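Local coordinates for MSHA biogenesis protein MshE (Vibrio cholerae, PDB 5HTL), which probably serves in the biogenesis of the MSHA pilus and binds the second messenger cyclic di-GMP through its N-terminal MshEN region, at residues Asn56-Ala59 against Gln60-Ser63; Gly47-Ser50 against Glu51-Leu55; Leu39-Thr42 against Leu43-Leu46; Val66-Leu69 against Ser70-His73. All blocks are in the same frame, centred on the assembly; numbering follows the deposited sequence.

Contact 1. Residues Asn56-Ala59 against Gln60-Ser63; sequences NFLA and QQLS. With C2E (9,9'-[(2R,3R,3aS,5S,7aR,9R,10R,10aS,12S,14aR)-3,5,10,12-tetrahydroxy-5,12-dioxidooctahydro-2H,7H-difuro[3,2-d:3',2'-j][1,3,7,9,2,8]tetraoxadiphosphacyclododecine-2,9-diyl]bis(2-amino-1,9-dihydro-6H-purin-6-one)), chain C.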
# COMPACT_ATOMS: atom_id res chain seq x y z
N ASN A 56 5.50 -4.06 -12.75
CA ASN A 56 6.47 -3.40 -11.90
C ASN A 56 6.15 -1.92 -11.65
O ASN A 56 6.35 -1.41 -10.55
CB ASN A 56 7.88 -3.55 -12.49
CG ASN A 56 8.40 -4.98 -12.42
OD1 ASN A 56 8.03 -5.75 -11.54
ND2 ASN A 56 9.27 -5.33 -13.37
N PHE A 57 5.66 -1.23 -12.68
CA PHE A 57 5.37 0.19 -12.52
C PHE A 57 4.01 0.50 -11.90
O PHE A 57 3.87 1.54 -11.24
CB PHE A 57 5.66 0.96 -13.81
CG PHE A 57 7.12 1.04 -14.10
CD1 PHE A 57 7.91 1.93 -13.42
CD2 PHE A 57 7.71 0.16 -14.98
CE1 PHE A 57 9.27 2.00 -13.66
CE2 PHE A 57 9.08 0.20 -15.21
CZ PHE A 57 9.85 1.12 -14.54
N LEU A 58 3.04 -0.39 -12.06
CA LEU A 58 1.81 -0.30 -11.27
C LEU A 58 2.16 -0.45 -9.79
O LEU A 58 1.67 0.30 -8.95
CB LEU A 58 0.82 -1.38 -11.68
CG LEU A 58 0.01 -1.11 -12.95
CD1 LEU A 58 -0.85 -2.32 -13.32
CD2 LEU A 58 -0.86 0.13 -12.77
N ALA A 59 3.04 -1.40 -9.48
CA ALA A 59 3.50 -1.58 -8.11
C ALA A 59 4.16 -0.31 -7.57
O ALA A 59 3.88 0.12 -6.45
CB ALA A 59 4.44 -2.77 -8.00
N GLN A 60 5.03 0.30 -8.36
CA GLN A 60 5.64 1.55 -7.93
C GLN A 60 4.60 2.66 -7.74
O GLN A 60 4.59 3.37 -6.73
CB GLN A 60 6.71 1.98 -8.94
CG GLN A 60 7.39 3.29 -8.58
CD GLN A 60 8.60 3.58 -9.46
OE1 GLN A 60 9.06 2.71 -10.20
NE2 GLN A 60 9.12 4.79 -9.37
N GLN A 61 3.71 2.81 -8.72
CA GLN A 61 2.65 3.81 -8.65
C GLN A 61 1.79 3.70 -7.39
O GLN A 61 1.46 4.70 -6.75
CB GLN A 61 1.74 3.70 -9.87
CG GLN A 61 0.65 4.76 -9.88
CD GLN A 61 -0.40 4.52 -10.93
OE1 GLN A 61 -0.91 3.41 -11.08
NE2 GLN A 61 -0.75 5.58 -11.67
N LEU A 62 1.41 2.47 -7.05
CA LEU A 62 0.52 2.20 -5.93
C LEU A 62 1.24 1.99 -4.60
O LEU A 62 0.59 1.72 -3.58
CB LEU A 62 -0.35 1.00 -6.26
CG LEU A 62 -1.17 1.16 -7.54
CD1 LEU A 62 -1.95 -0.14 -7.83
CD2 LEU A 62 -2.10 2.38 -7.43
N SER A 63 2.57 2.09 -4.64
CA SER A 63 3.43 1.91 -3.46
C SER A 63 3.20 0.57 -2.77
O SER A 63 2.88 0.49 -1.59
CB SER A 63 3.24 3.06 -2.46
OG SER A 63 4.35 3.15 -1.60
P1 C2E C . -3.94 6.91 -13.24
O2P C2E C . -2.54 6.52 -13.62
O1P C2E C . -3.98 7.93 -12.13
O5' C2E C . -4.65 7.47 -14.54
C5' C2E C . -6.01 7.81 -14.66
C4' C2E C . -6.46 8.05 -16.02
O4' C2E C . -5.79 9.14 -16.58
C3' C2E C . -6.16 6.88 -16.93
O3' C2E C . -7.28 6.03 -17.00
C2' C2E C . -5.79 7.47 -18.14
O2' C2E C . -6.94 7.57 -19.01
C1' C2E C . -5.25 8.81 -17.83
N9 C2E C . -3.82 8.78 -17.69
C8 C2E C . -2.90 8.00 -17.12
N7 C2E C . -1.72 8.59 -17.34
C5 C2E C . -1.92 9.75 -18.05
C6 C2E C . -1.03 10.72 -18.51
O6 C2E C . 0.30 10.60 -18.30
N1 C2E C . -1.51 11.77 -19.19
C2 C2E C . -2.82 11.89 -19.40
N2 C2E C . -3.27 13.03 -20.13
N3 C2E C . -3.72 10.98 -18.96
C4 C2E C . -3.31 9.89 -18.28
P11 C2E C . -7.11 4.45 -17.08
O21 C2E C . -8.45 3.80 -17.35
O11 C2E C . -6.20 4.16 -18.24
O5A C2E C . -6.39 3.88 -15.82
C5A C2E C . -6.96 3.98 -14.52
C4A C2E C . -6.07 3.73 -13.42
O4A C2E C . -5.67 2.32 -13.40
C3A C2E C . -4.80 4.48 -13.52
O3A C2E C . -4.77 5.66 -12.74
C2A C2E C . -3.75 3.54 -13.10
O2A C2E C . -3.49 3.57 -11.75
C1A C2E C . -4.27 2.19 -13.43
N91 C2E C . -3.94 1.63 -14.73
C81 C2E C . -3.67 2.26 -15.89
N71 C2E C . -3.47 1.36 -16.86
C51 C2E C . -3.61 0.12 -16.33
C61 C2E C . -3.53 -1.19 -16.80
O61 C2E C . -3.25 -1.47 -18.13
N11 C2E C . -3.74 -2.21 -15.97
C21 C2E C . -4.02 -1.99 -14.69
N21 C2E C . -4.21 -3.13 -13.89
N31 C2E C . -4.12 -0.76 -14.18
C41 C2E C . -3.92 0.30 -14.98
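In the C-terminal half of helix 51-62, N56, F57 and L58 each accept a backbone bond from four residues on: Q60 N to N56 O (3.1 Å), Q61 N to F57 O (2.8 Å) and L62 N to L58 O (2.9 Å). The helix runs out in a Schellman motif, with S63 at positive phi. Along one flank L58 and Q61 lie side by side and point the same way, toward cyclic di-GMP. The two methyls of L58 lie above the face of one guanine at its N31/C21/N21 margin, CD1 being 3.5 Å from C21. Q61 carries CG opposite its backbone N (chi1 -177°) and runs out extended, which brings its flat amide to the sugar-phosphate ring with both ends in use. Its OE1 accepts from the ribose hydroxyl O2A at 2.7 Å, while NE2 gives a hydrogen to the phosphate oxygen O2P at 2.8 Å (143°) and another to K8 O. Bonds at both ends of the amide should fix its rotation. On a different flank F57 and Q60 run alongside each other, ring and amide planes 34° apart, with Q60 OE1 3.5 Å from F57 CD1. The F57 ring leans on L13 and L14 of helix 10-16, and Q61 touches L10 and L13 of the same helix. At the C-terminal end L62 packs on L112 of the second subunit, and S63 OG bonds to R7 of that subunit close to another bound cyclic di-GMP.

Contact 2. Residues Gly47-Ser50 against Glu51-Leu55; sequences GFLS and ETQLL. With C2E (9,9'-[(2R,3R,3aS,5S,7aR,9R,10R,10aS,12S,14aR)-3,5,10,12-tetrahydroxy-5,12-dioxidooctahydro-2H,7H-difuro[3,2-d:3',2'-j][1,3,7,9,2,8]tetraoxadiphosphacyclododecine-2,9-diyl]bis(2-amino-1,9-dihydro-6H-purin-6-one)), chain C.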
# COMPACT_ATOMS: atom_id res chain seq x y z
N GLY A 47 2.96 -2.11 -28.32
CA GLY A 47 4.31 -2.66 -28.29
C GLY A 47 5.33 -1.78 -27.59
O GLY A 47 6.54 -2.02 -27.68
N PHE A 48 4.85 -0.78 -26.86
CA PHE A 48 5.73 0.18 -26.20
C PHE A 48 6.10 -0.25 -24.78
O PHE A 48 7.03 0.30 -24.17
CB PHE A 48 5.04 1.53 -26.13
CG PHE A 48 4.65 2.11 -27.46
CD1 PHE A 48 5.38 1.82 -28.62
CD2 PHE A 48 3.56 2.96 -27.56
CE1 PHE A 48 5.01 2.37 -29.84
CE2 PHE A 48 3.19 3.51 -28.78
CZ PHE A 48 3.91 3.22 -29.91
N LEU A 49 5.37 -1.23 -24.27
CA LEU A 49 5.47 -1.65 -22.88
C LEU A 49 5.20 -3.15 -22.85
O LEU A 49 4.48 -3.67 -23.69
CB LEU A 49 4.40 -0.91 -22.06
CG LEU A 49 4.39 -1.04 -20.54
CD1 LEU A 49 5.56 -0.31 -19.91
CD2 LEU A 49 3.09 -0.53 -19.95
N SER A 50 5.82 -3.85 -21.89
CA SER A 50 5.56 -5.27 -21.68
C SER A 50 4.68 -5.51 -20.44
O SER A 50 4.50 -4.61 -19.61
CB SER A 50 6.86 -6.03 -21.49
OG SER A 50 7.43 -5.73 -20.23
N GLU A 51 4.15 -6.72 -20.32
CA GLU A 51 3.36 -7.09 -19.15
C GLU A 51 4.15 -6.98 -17.85
O GLU A 51 3.63 -6.51 -16.84
CB GLU A 51 2.78 -8.50 -19.31
CG GLU A 51 1.77 -8.62 -20.44
CD GLU A 51 0.40 -8.04 -20.11
OE1 GLU A 51 -0.50 -8.14 -20.98
OE2 GLU A 51 0.20 -7.50 -19.00
N THR A 52 5.41 -7.40 -17.89
CA THR A 52 6.26 -7.36 -16.71
C THR A 52 6.53 -5.91 -16.30
O THR A 52 6.47 -5.56 -15.12
CB THR A 52 7.60 -8.07 -16.97
OG1 THR A 52 7.34 -9.44 -17.33
CG2 THR A 52 8.49 -8.03 -15.73
N GLN A 53 6.83 -5.07 -17.29
CA GLN A 53 7.03 -3.65 -17.02
C GLN A 53 5.80 -3.01 -16.41
O GLN A 53 5.91 -2.24 -15.45
CB GLN A 53 7.39 -2.90 -18.30
CG GLN A 53 8.79 -3.15 -18.81
CD GLN A 53 9.01 -2.48 -20.14
OE1 GLN A 53 8.17 -2.54 -21.04
NE2 GLN A 53 10.15 -1.82 -20.28
N LEU A 54 4.63 -3.30 -16.97
CA LEU A 54 3.39 -2.78 -16.41
C LEU A 54 3.19 -3.20 -14.95
O LEU A 54 2.85 -2.37 -14.10
CB LEU A 54 2.19 -3.18 -17.26
CG LEU A 54 0.81 -2.74 -16.73
CD1 LEU A 54 0.78 -1.21 -16.57
CD2 LEU A 54 -0.31 -3.24 -17.63
N LEU A 55 3.42 -4.48 -14.67
CA LEU A 55 3.34 -5.02 -13.32
C LEU A 55 4.24 -4.24 -12.35
O LEU A 55 3.80 -3.77 -11.29
CB LEU A 55 3.78 -6.49 -13.35
CG LEU A 55 3.84 -7.31 -12.06
CD1 LEU A 55 2.48 -7.84 -11.70
CD2 LEU A 55 4.80 -8.45 -12.24
P1 C2E C . -3.94 6.91 -13.24
O2P C2E C . -2.54 6.52 -13.62
O1P C2E C . -3.98 7.93 -12.13
O5' C2E C . -4.65 7.47 -14.54
C5' C2E C . -6.01 7.81 -14.66
C4' C2E C . -6.46 8.05 -16.02
O4' C2E C . -5.79 9.14 -16.58
C3' C2E C . -6.16 6.88 -16.93
O3' C2E C . -7.28 6.03 -17.00
C2' C2E C . -5.79 7.47 -18.14
O2' C2E C . -6.94 7.57 -19.01
C1' C2E C . -5.25 8.81 -17.83
N9 C2E C . -3.82 8.78 -17.69
C8 C2E C . -2.90 8.00 -17.12
N7 C2E C . -1.72 8.59 -17.34
C5 C2E C . -1.92 9.75 -18.05
C6 C2E C . -1.03 10.72 -18.51
O6 C2E C . 0.30 10.60 -18.30
N1 C2E C . -1.51 11.77 -19.19
C2 C2E C . -2.82 11.89 -19.40
N2 C2E C . -3.27 13.03 -20.13
N3 C2E C . -3.72 10.98 -18.96
C4 C2E C . -3.31 9.89 -18.28
P11 C2E C . -7.11 4.45 -17.08
O21 C2E C . -8.45 3.80 -17.35
O11 C2E C . -6.20 4.16 -18.24
O5A C2E C . -6.39 3.88 -15.82
C5A C2E C . -6.96 3.98 -14.52
C4A C2E C . -6.07 3.73 -13.42
O4A C2E C . -5.67 2.32 -13.40
C3A C2E C . -4.80 4.48 -13.52
O3A C2E C . -4.77 5.66 -12.74
C2A C2E C . -3.75 3.54 -13.10
O2A C2E C . -3.49 3.57 -11.75
C1A C2E C . -4.27 2.19 -13.43
N91 C2E C . -3.94 1.63 -14.73
C81 C2E C . -3.67 2.26 -15.89
N71 C2E C . -3.47 1.36 -16.86
C51 C2E C . -3.61 0.12 -16.33
C61 C2E C . -3.53 -1.19 -16.80
O61 C2E C . -3.25 -1.47 -18.13
N11 C2E C . -3.74 -2.21 -15.97
C21 C2E C . -4.02 -1.99 -14.69
N21 C2E C . -4.21 -3.13 -13.89
N31 C2E C . -4.12 -0.76 -14.18
C41 C2E C . -3.92 0.30 -14.98
O HOH W 1 9.54 -0.02 -22.79
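A capping box formed by S50 and Q53 starts helix 51-62, the helix whose next turns line the cyclic di-GMP pocket. S50 is the N-cap. Its OG sits between its own backbone N and carbonyl carbon (chi1 72°), a rotamer that turns the hydroxyl to the first helical turn, where it accepts from Q53 N at 3.1 Å along a nearly straight bond (165°). The return bond is made by the Q53 amide: CG lies beside the backbone N (chi1 -74°), the chain runs extended back along the cap, and the final twist of the amide presents OE1 to S50 N at 2.8 Å. That donor lies in the amide plane, on a lone pair of OE1. The first regular helical bond follows, L54 N to S50 O, 3.0 Å. The residue before the cap joins in as well. L49 CD2 rests on L54 CB at 3.9 Å, the N'-to-N4 pairing of a hydrophobic staple, and the two side chains cross at about a right angle. L49 CD1 meets the aliphatic CB of Q53 at 3.6 Å. The polar cap and the apolar staple both join residues before the helix to its first turn, and L49 also packs on L43 of helix 39-45. The other end of the Q53 amide is linked to a water, which accepts from Q53 NE2 at 3.1 Å and lies 2.9 Å from F48 O, to which it can donate. L54, whose CB takes part in the staple, ends at the ligand: its CD2 is 3.5 Å from the guanine oxygen O61.

Contact 3. Residues Leu39-Thr42 against Leu43-Leu46; sequences LGDT and LISL. With C2E (9,9'-[(2R,3R,3aS,5S,7aR,9R,10R,10aS,12S,14aR)-3,5,10,12-tetrahydroxy-5,12-dioxidooctahydro-2H,7H-difuro[3,2-d:3',2'-j][1,3,7,9,2,8]tetraoxadiphosphacyclododecine-2,9-diyl]bis(2-amino-1,9-dihydro-6H-purin-6-one)), chain C.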
# COMPACT_ATOMS: atom_id res chain seq x y z
N LEU A 39 -4.80 2.42 -19.88
CA LEU A 39 -3.64 2.96 -20.57
C LEU A 39 -2.50 1.96 -20.70
O LEU A 39 -1.88 1.86 -21.77
CB LEU A 39 -3.14 4.22 -19.86
CG LEU A 39 -1.86 4.84 -20.42
CD1 LEU A 39 -2.03 5.27 -21.87
CD2 LEU A 39 -1.44 6.01 -19.53
N GLY A 40 -2.20 1.24 -19.63
CA GLY A 40 -1.11 0.27 -19.65
C GLY A 40 -1.32 -0.78 -20.73
O GLY A 40 -0.42 -1.07 -21.52
N ASP A 41 -2.52 -1.35 -20.76
CA ASP A 41 -2.86 -2.36 -21.75
C ASP A 41 -2.82 -1.78 -23.17
O ASP A 41 -2.47 -2.47 -24.13
CB ASP A 41 -4.21 -3.00 -21.42
CG ASP A 41 -4.14 -3.97 -20.23
OD1 ASP A 41 -3.06 -4.56 -19.98
OD2 ASP A 41 -5.17 -4.15 -19.56
N THR A 42 -3.15 -0.50 -23.32
CA THR A 42 -3.04 0.15 -24.62
C THR A 42 -1.58 0.28 -25.06
O THR A 42 -1.23 -0.01 -26.20
CB THR A 42 -3.73 1.52 -24.63
OG1 THR A 42 -5.11 1.34 -24.26
CG2 THR A 42 -3.68 2.13 -26.02
N LEU A 43 -0.73 0.73 -24.14
CA LEU A 43 0.71 0.77 -24.39
C LEU A 43 1.29 -0.59 -24.74
O LEU A 43 2.14 -0.70 -25.63
CB LEU A 43 1.41 1.37 -23.17
CG LEU A 43 1.16 2.86 -22.97
CD1 LEU A 43 1.54 3.25 -21.56
CD2 LEU A 43 1.94 3.68 -23.99
N ILE A 44 0.83 -1.65 -24.06
CA ILE A 44 1.28 -3.01 -24.37
C ILE A 44 0.82 -3.45 -25.76
O ILE A 44 1.59 -4.03 -26.53
CB ILE A 44 0.76 -4.01 -23.33
CG1 ILE A 44 1.46 -3.79 -22.00
CG2 ILE A 44 1.01 -5.45 -23.80
CD1 ILE A 44 0.85 -4.60 -20.86
N SER A 45 -0.43 -3.15 -26.09
CA SER A 45 -0.96 -3.48 -27.41
C SER A 45 -0.17 -2.83 -28.53
O SER A 45 0.01 -3.42 -29.60
CB SER A 45 -2.44 -3.09 -27.49
OG SER A 45 -2.61 -1.72 -27.79
N LEU A 46 0.32 -1.61 -28.28
CA LEU A 46 1.10 -0.86 -29.27
C LEU A 46 2.56 -1.29 -29.28
O LEU A 46 3.32 -0.86 -30.15
CB LEU A 46 0.97 0.64 -28.99
CG LEU A 46 -0.39 1.26 -29.33
CD1 LEU A 46 -0.58 2.60 -28.65
CD2 LEU A 46 -0.52 1.42 -30.83
P1 C2E C . -3.94 6.91 -13.24
O2P C2E C . -2.54 6.52 -13.62
O1P C2E C . -3.98 7.93 -12.13
O5' C2E C . -4.65 7.47 -14.54
C5' C2E C . -6.01 7.81 -14.66
C4' C2E C . -6.46 8.05 -16.02
O4' C2E C . -5.79 9.14 -16.58
C3' C2E C . -6.16 6.88 -16.93
O3' C2E C . -7.28 6.03 -17.00
C2' C2E C . -5.79 7.47 -18.14
O2' C2E C . -6.94 7.57 -19.01
C1' C2E C . -5.25 8.81 -17.83
N9 C2E C . -3.82 8.78 -17.69
C8 C2E C . -2.90 8.00 -17.12
N7 C2E C . -1.72 8.59 -17.34
C5 C2E C . -1.92 9.75 -18.05
C6 C2E C . -1.03 10.72 -18.51
O6 C2E C . 0.30 10.60 -18.30
N1 C2E C . -1.51 11.77 -19.19
C2 C2E C . -2.82 11.89 -19.40
N2 C2E C . -3.27 13.03 -20.13
N3 C2E C . -3.72 10.98 -18.96
C4 C2E C . -3.31 9.89 -18.28
P11 C2E C . -7.11 4.45 -17.08
O21 C2E C . -8.45 3.80 -17.35
O11 C2E C . -6.20 4.16 -18.24
O5A C2E C . -6.39 3.88 -15.82
C5A C2E C . -6.96 3.98 -14.52
C4A C2E C . -6.07 3.73 -13.42
O4A C2E C . -5.67 2.32 -13.40
C3A C2E C . -4.80 4.48 -13.52
O3A C2E C . -4.77 5.66 -12.74
C2A C2E C . -3.75 3.54 -13.10
O2A C2E C . -3.49 3.57 -11.75
C1A C2E C . -4.27 2.19 -13.43
N91 C2E C . -3.94 1.63 -14.73
C81 C2E C . -3.67 2.26 -15.89
N71 C2E C . -3.47 1.36 -16.86
C51 C2E C . -3.61 0.12 -16.33
C61 C2E C . -3.53 -1.19 -16.80
O61 C2E C . -3.25 -1.47 -18.13
N11 C2E C . -3.74 -2.21 -15.97
C21 C2E C . -4.02 -1.99 -14.69
N21 C2E C . -4.21 -3.13 -13.89
N31 C2E C . -4.12 -0.76 -14.18
C41 C2E C . -3.92 0.30 -14.98
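L39 and L43 pack one turn apart on helix 39-45, which begins within the RLG sequence characteristic of MshEN cyclic di-GMP motifs, with R38 just before it. The L39 side chain is shared between the ligand and L43. CB is 3.5 Å from the phosphate oxygen O11. CG, opposite the backbone N (chi1 176°), meets L43 CD1 at 3.9 Å as the two leucines slant across each other. CD1 stays on L43, whereas CD2 lies over the face of the imidazole ring of one guanine near C8 and N7, 3.4 Å from C8. The other guanine is read by the backbone: G40 N donates to N71 at 3.0 Å (166°), and D41 N makes a weak bond to O61. With L39 N giving its hydrogen to O11 at 2.8 Å, three successive amides at the start of the helix face the ligand, a position where the helix end would favour the negative phosphate. G40 has no CB, and this leaves room for O61 against the backbone. Farther on, the backbone bonds are regular, from L43 N to L39 O through to L46 N to T42 O. T42 O takes a second donor, S45 OG, at 2.7 Å, tilted 20° from its carbonyl plane.

Contact 4. Residues Val66-Leu69 against Ser70-His73; sequences VIDL and SRAH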
# COMPACT_ATOMS: atom_id res chain seq x y z
N VAL A 66 5.64 -6.18 -5.60
CA VAL A 66 5.38 -7.33 -6.45
C VAL A 66 5.84 -8.58 -5.70
O VAL A 66 6.93 -8.58 -5.12
CB VAL A 66 6.19 -7.25 -7.76
CG1 VAL A 66 5.93 -8.46 -8.63
CG2 VAL A 66 5.86 -5.97 -8.51
N ILE A 67 5.02 -9.62 -5.68
CA ILE A 67 5.48 -10.89 -5.13
C ILE A 67 5.59 -11.96 -6.20
O ILE A 67 4.91 -11.90 -7.23
CB ILE A 67 4.58 -11.42 -3.97
CG1 ILE A 67 3.14 -11.66 -4.44
CG2 ILE A 67 4.63 -10.44 -2.80
CD1 ILE A 67 2.36 -12.55 -3.49
N ASP A 68 6.48 -12.91 -5.96
CA ASP A 68 6.52 -14.13 -6.76
C ASP A 68 5.65 -15.15 -6.05
O ASP A 68 6.11 -15.87 -5.15
CB ASP A 68 7.95 -14.64 -6.87
CG ASP A 68 8.06 -15.90 -7.70
OD1 ASP A 68 7.02 -16.44 -8.13
OD2 ASP A 68 9.20 -16.35 -7.92
N LEU A 69 4.39 -15.22 -6.45
CA LEU A 69 3.43 -16.06 -5.76
C LEU A 69 3.72 -17.56 -5.94
O LEU A 69 3.25 -18.38 -5.15
CB LEU A 69 2.02 -15.67 -6.22
CG LEU A 69 0.84 -16.31 -5.52
CD1 LEU A 69 0.92 -16.14 -4.00
CD2 LEU A 69 -0.45 -15.69 -6.07
N SER A 70 4.53 -17.91 -6.93
CA SER A 70 4.91 -19.31 -7.15
C SER A 70 5.86 -19.80 -6.06
O SER A 70 6.05 -21.01 -5.88
CB SER A 70 5.56 -19.48 -8.51
OG SER A 70 6.91 -19.04 -8.51
N ARG A 71 6.46 -18.87 -5.33
CA ARG A 71 7.45 -19.23 -4.32
C ARG A 71 7.15 -18.60 -2.99
O ARG A 71 7.80 -18.91 -1.99
CB ARG A 71 8.84 -18.79 -4.77
CG ARG A 71 9.52 -19.79 -5.68
CD ARG A 71 10.91 -19.34 -6.05
NE ARG A 71 11.94 -20.25 -5.56
CZ ARG A 71 13.11 -19.85 -5.07
NH1 ARG A 71 13.39 -18.55 -5.00
NH2 ARG A 71 13.99 -20.74 -4.65
N ALA A 72 6.19 -17.68 -2.97
CA ALA A 72 5.95 -16.89 -1.77
C ALA A 72 5.35 -17.71 -0.64
O ALA A 72 4.69 -18.73 -0.85
CB ALA A 72 5.06 -15.69 -2.09
N HIS A 73 5.60 -17.26 0.58
CA HIS A 73 4.93 -17.77 1.76
C HIS A 73 3.45 -17.50 1.62
O HIS A 73 3.02 -16.37 1.35
CB HIS A 73 5.48 -17.08 3.01
CG HIS A 73 4.77 -17.47 4.26
ND1 HIS A 73 5.18 -18.52 5.05
CD2 HIS A 73 3.66 -16.96 4.86
CE1 HIS A 73 4.36 -18.64 6.08
NE2 HIS A 73 3.43 -17.71 5.99
O HOH W 2 3.87 -19.91 -3.21
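D68 and S70 meet through a single carboxylate oxygen. D68 OD1 accepts S70 OG at 2.6 Å, approached on the syn side and 25° out of the carboxylate plane, and takes S70 N in a weak bond of 3.1 Å that closes an Asx turn. A third donor, Q136 NE2, comes from helix 134-144; the same Q136 amide uses its OE1 to accept from L69 N. The D68 side chain, with CG opposite the backbone N (chi1 -179°), lies beside its own carbonyl, facing the turn that follows. That is a type I beta turn, D68-L69-S70-R71, with R71 N donating to D68 O at 3.0 Å from well above the carbonyl plane. A72 N adds a weak bond to the same oxygen, at 2.8 Å. D68 OD2 touches the aliphatic part of R71, 3.9 Å from CD, while R71 NE stays 5.3 Å from it, too far for a salt bridge. A water donates to A72 O at 2.8 Å. The apolar part is slight: I67 CD1 reaches A72 CB at 4.4 Å. The backbones of D68 and H73 are hydrogen-bonded to the second subunit, whose K33 packs on A72 and whose N34 packs on D68 and R71.

How the contacts relate
All four contacts are local, lying in series along the chain in the order 3, 2, 1, 4, so none closes a long loop and none nests in or crosses another. Contact 3 occupies helix 39-45; contact 2 follows directly, turning the chain into helix 51-62, and the two pack together through I44 against L54, with a probable hydrogen bond from F48 N to L43 O. Contact 1 continues that helix to its end. These three share one cyclic di-GMP. Contact 4 lies in the following loop, where V66 returns to helix 51-62, touching A59 and N56 of contact 1 and L55 of contact 2, while I67 bonds to strand 126-131. Contacts 1 and 4 both reach the second subunit.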